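Local atomic coordinates of F-actin-capping protein subunit alpha (Dictyostelium discoideum, PDB entry 4AKR), a protein that caps the fast-growing barbed ends of actin filaments independently of calcium, blocking subunit exchange there without severing the filaments. Residues Ala18-Phe23 and Phe162-Trp167. Residues are numbered along the deposited sequence; the frame is centred on the assembly and turned at random.
Sequences APPCEF and FYSGRW
Pro20 sits over Gly165 where a type II turn, Pro19 to Glu22, meets the start of strand 163-175, their CA atoms 6.2 Å apart. The ring of Pro20 lies between the two side chains that rise from the strand on this side: Pro20 CB rests on Arg166 CB at 3.8 Å, while Pro20 CG reaches Ser164 OG at 4.0 Å. Pro20 CG also lies 4.1 Å from Gly165 C. A chi1 of 70° puts Ser164 OG between the backbone N and the carbonyl carbon, from where it donates to Glu22 OE2 at 2.9 Å, although the exact place of that oxygen is less certain. The other carboxylate oxygen, Glu22 OE1, forms a salt bridge outside this contact, with a basic side chain of the partner protein chain. Arg166 first runs extended, then bends at chi3 (-76°) beside Pro20; its NE bonds to Gln55. At the guanidinium edge, in plane, Arg166 NH2 donates to a water at 3.1 Å, which also accepts from Cys21 N at 2.9 Å. Cys21 packs more loosely, touching Cys155 on the adjoining strand. A type II beta turn linking helices 4-16 and 23-31 thus packs against the middle one of the five strands that this subunit contributes to the antiparallel sheet of capping protein.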
ATOM      1  N   ALA A  18      -6.872   1.014   7.665  1.00 23.06           N
ATOM      2  CA  ALA A  18      -5.733   0.445   8.367  1.00 22.13           C
ATOM      3  C   ALA A  18      -5.352  -0.888   7.737  1.00 21.21           C
ATOM      4  O   ALA A  18      -6.218  -1.665   7.322  1.00 20.55           O
ATOM      5  CB  ALA A  18      -6.072   0.242   9.845  1.00 22.26           C
ATOM      6  N   PRO A  19      -4.045  -1.164   7.640  1.00 19.73           N
ATOM      7  CA  PRO A  19      -3.634  -2.440   7.050  1.00 19.59           C
ATOM      8  C   PRO A  19      -4.021  -3.583   7.983  1.00 20.35           C
ATOM      9  O   PRO A  19      -4.348  -3.367   9.156  1.00 19.70           O
ATOM     10  CB  PRO A  19      -2.114  -2.287   6.904  1.00 18.32           C
ATOM     11  CG  PRO A  19      -1.750  -1.344   8.011  1.00 18.91           C
ATOM     12  CD  PRO A  19      -2.878  -0.331   7.984  1.00 18.99           C
ATOM     13  N   PRO A  20      -3.995  -4.817   7.473  1.00 19.99           N
ATOM     14  CA  PRO A  20      -4.349  -5.982   8.288  1.00 20.33           C
ATOM     15  C   PRO A  20      -3.424  -6.193   9.483  1.00 18.78           C
ATOM     16  O   PRO A  20      -2.208  -5.989   9.394  1.00 17.29           O
ATOM     17  CB  PRO A  20      -4.274  -7.137   7.288  1.00 20.99           C
ATOM     18  CG  PRO A  20      -3.188  -6.678   6.340  1.00 23.28           C
ATOM     19  CD  PRO A  20      -3.557  -5.222   6.128  1.00 21.16           C
ATOM     20  N   CYS A  21      -4.011  -6.599  10.606  1.00 18.60           N
ATOM     21  CA  CYS A  21      -3.250  -6.869  11.823  1.00 17.82           C
ATOM     22  C   CYS A  21      -2.633  -5.660  12.508  1.00 16.09           C
ATOM     23  O   CYS A  21      -1.971  -5.820  13.531  1.00 15.06           O
ATOM     24  CB  CYS A  21      -2.132  -7.863  11.521  1.00 19.46           C
ATOM     25  SG  CYS A  21      -2.712  -9.463  10.977  1.00 29.60           S
ATOM     26  N   GLU A  22      -2.833  -4.466  11.955  1.00 14.23           N
ATOM     27  CA  GLU A  22      -2.244  -3.249  12.528  1.00 13.35           C
ATOM     28  C   GLU A  22      -3.296  -2.227  12.931  1.00 13.88           C
ATOM     29  O   GLU A  22      -2.979  -1.057  13.171  1.00 10.71           O
ATOM     30  CB  GLU A  22      -1.304  -2.602  11.513  1.00 13.20           C
ATOM     31  CG  GLU A  22      -0.197  -3.512  10.997  1.00 11.98           C
ATOM     32  CD  GLU A  22       0.596  -2.867   9.874  1.00 15.75           C
ATOM     33  OE1 GLU A  22       0.914  -1.651   9.967  1.00 12.60           O
ATOM     34  OE2 GLU A  22       0.902  -3.583   8.899  1.00 14.55           O
ATOM     35  N   PHE A  23      -4.543  -2.686  13.000  1.00 14.32           N
ATOM     36  CA  PHE A  23      -5.675  -1.843  13.328  1.00 16.57           C
ATOM     37  C   PHE A  23      -5.451  -1.062  14.618  1.00 17.96           C
ATOM     38  O   PHE A  23      -5.623   0.152  14.654  1.00 20.16           O
ATOM     39  CB  PHE A  23      -6.948  -2.700  13.415  1.00 17.66           C
ATOM     40  CG  PHE A  23      -8.214  -1.896  13.467  1.00 19.46           C
ATOM     41  CD1 PHE A  23      -8.557  -1.051  12.415  1.00 19.25           C
ATOM     42  CD2 PHE A  23      -9.031  -1.935  14.590  1.00 20.23           C
ATOM     43  CE1 PHE A  23      -9.697  -0.248  12.489  1.00 20.26           C
ATOM     44  CE2 PHE A  23     -10.164  -1.143  14.673  1.00 20.95           C
ATOM     45  CZ  PHE A  23     -10.499  -0.293  13.622  1.00 21.13           C
ATOM     46  N   PHE A 162       8.897  -6.154  10.281  1.00 22.39           N
ATOM     47  CA  PHE A 162       8.252  -5.067   9.542  1.00 25.59           C
ATOM     48  C   PHE A 162       7.261  -5.454   8.446  1.00 23.56           C
ATOM     49  O   PHE A 162       7.206  -4.799   7.408  1.00 23.98           O
ATOM     50  CB  PHE A 162       9.316  -4.177   8.918  1.00 28.09           C
ATOM     51  CG  PHE A 162      10.216  -3.531   9.913  1.00 31.84           C
ATOM     52  CD1 PHE A 162       9.813  -2.381  10.588  1.00 32.45           C
ATOM     53  CD2 PHE A 162      11.469  -4.074  10.182  1.00 31.65           C
ATOM     54  CE1 PHE A 162      10.648  -1.777  11.518  1.00 34.85           C
ATOM     55  CE2 PHE A 162      12.313  -3.481  11.110  1.00 33.33           C
ATOM     56  CZ  PHE A 162      11.904  -2.327  11.781  1.00 33.94           C
ATOM     57  N   TYR A 163       6.480  -6.503   8.649  1.00 21.78           N
ATOM     58  CA  TYR A 163       5.532  -6.863   7.618  1.00 20.31           C
ATOM     59  C   TYR A 163       4.296  -7.554   8.142  1.00 21.17           C
ATOM     60  O   TYR A 163       4.287  -8.091   9.256  1.00 20.57           O
ATOM     61  CB  TYR A 163       6.191  -7.739   6.551  1.00 21.41           C
ATOM     62  CG  TYR A 163       6.404  -9.180   6.950  1.00 22.68           C
ATOM     63  CD1 TYR A 163       5.428 -10.141   6.699  1.00 22.37           C
ATOM     64  CD2 TYR A 163       7.581  -9.584   7.566  1.00 24.55           C
ATOM     65  CE1 TYR A 163       5.617 -11.464   7.048  1.00 23.54           C
ATOM     66  CE2 TYR A 163       7.782 -10.918   7.921  1.00 25.49           C
ATOM     67  CZ  TYR A 163       6.794 -11.852   7.657  1.00 24.20           C
ATOM     68  OH  TYR A 163       6.996 -13.171   7.990  1.00 24.35           O
ATOM     69  N   SER A 164       3.243  -7.518   7.329  1.00 19.58           N
ATOM     70  CA  SER A 164       1.979  -8.157   7.671  1.00 18.72           C
ATOM     71  C   SER A 164       1.286  -8.549   6.382  1.00 17.22           C
ATOM     72  O   SER A 164       1.677  -8.119   5.293  1.00 18.04           O
ATOM     73  CB  SER A 164       1.075  -7.206   8.468  1.00 18.01           C
ATOM     74  OG  SER A 164       0.592  -6.146   7.665  1.00 13.94           O
ATOM     75  N   GLY A 165       0.259  -9.377   6.506  1.00 17.22           N
ATOM     76  CA  GLY A 165      -0.474  -9.798   5.333  1.00 14.61           C
ATOM     77  C   GLY A 165      -1.752 -10.507   5.705  1.00 15.62           C
ATOM     78  O   GLY A 165      -1.931 -10.929   6.841  1.00 13.95           O
ATOM     79  N   ARG A 166      -2.653 -10.622   4.736  1.00 16.74           N
ATOM     80  CA  ARG A 166      -3.916 -11.310   4.934  1.00 15.05           C
ATOM     81  C   ARG A 166      -4.380 -11.847   3.598  1.00 14.27           C
ATOM     82  O   ARG A 166      -4.078 -11.279   2.550  1.00 14.12           O
ATOM     83  CB  ARG A 166      -4.988 -10.365   5.504  1.00 14.41           C
ATOM     84  CG  ARG A 166      -6.327 -11.065   5.750  1.00 15.08           C
ATOM     85  CD  ARG A 166      -7.421 -10.126   6.260  1.00 16.27           C
ATOM     86  NE  ARG A 166      -7.284  -9.760   7.671  1.00 14.29           N
ATOM     87  CZ  ARG A 166      -7.386 -10.610   8.692  1.00 13.77           C
ATOM     88  NH1 ARG A 166      -7.621 -11.900   8.478  1.00  9.92           N
ATOM     89  NH2 ARG A 166      -7.283 -10.160   9.937  1.00 14.35           N
ATOM     90  N   TRP A 167      -5.082 -12.970   3.647  1.00 13.83           N
ATOM     91  CA  TRP A 167      -5.644 -13.594   2.462  1.00 14.17           C
ATOM     92  C   TRP A 167      -7.098 -13.848   2.823  1.00 14.42           C
ATOM     93  O   TRP A 167      -7.390 -14.475   3.843  1.00 14.62           O
ATOM     94  CB  TRP A 167      -4.941 -14.920   2.136  1.00 12.15           C
ATOM     95  CG  TRP A 167      -5.533 -15.642   0.939  1.00 14.53           C
ATOM     96  CD1 TRP A 167      -6.802 -16.152   0.823  1.00 12.09           C
ATOM     97  CD2 TRP A 167      -4.873 -15.933  -0.305  1.00 12.15           C
ATOM     98  NE1 TRP A 167      -6.965 -16.738  -0.412  1.00 13.88           N
ATOM     99  CE2 TRP A 167      -5.798 -16.617  -1.121  1.00 10.87           C
ATOM    100  CE3 TRP A 167      -3.588 -15.679  -0.806  1.00 11.86           C
ATOM    101  CZ2 TRP A 167      -5.482 -17.050  -2.410  1.00 11.58           C
ATOM    102  CZ3 TRP A 167      -3.277 -16.112  -2.089  1.00 12.46           C
ATOM    103  CH2 TRP A 167      -4.220 -16.788  -2.874  1.00  9.50           C
TER
HETATM  104  O   HOH W   1      -6.798  -7.184  10.754  1.00 21.70           O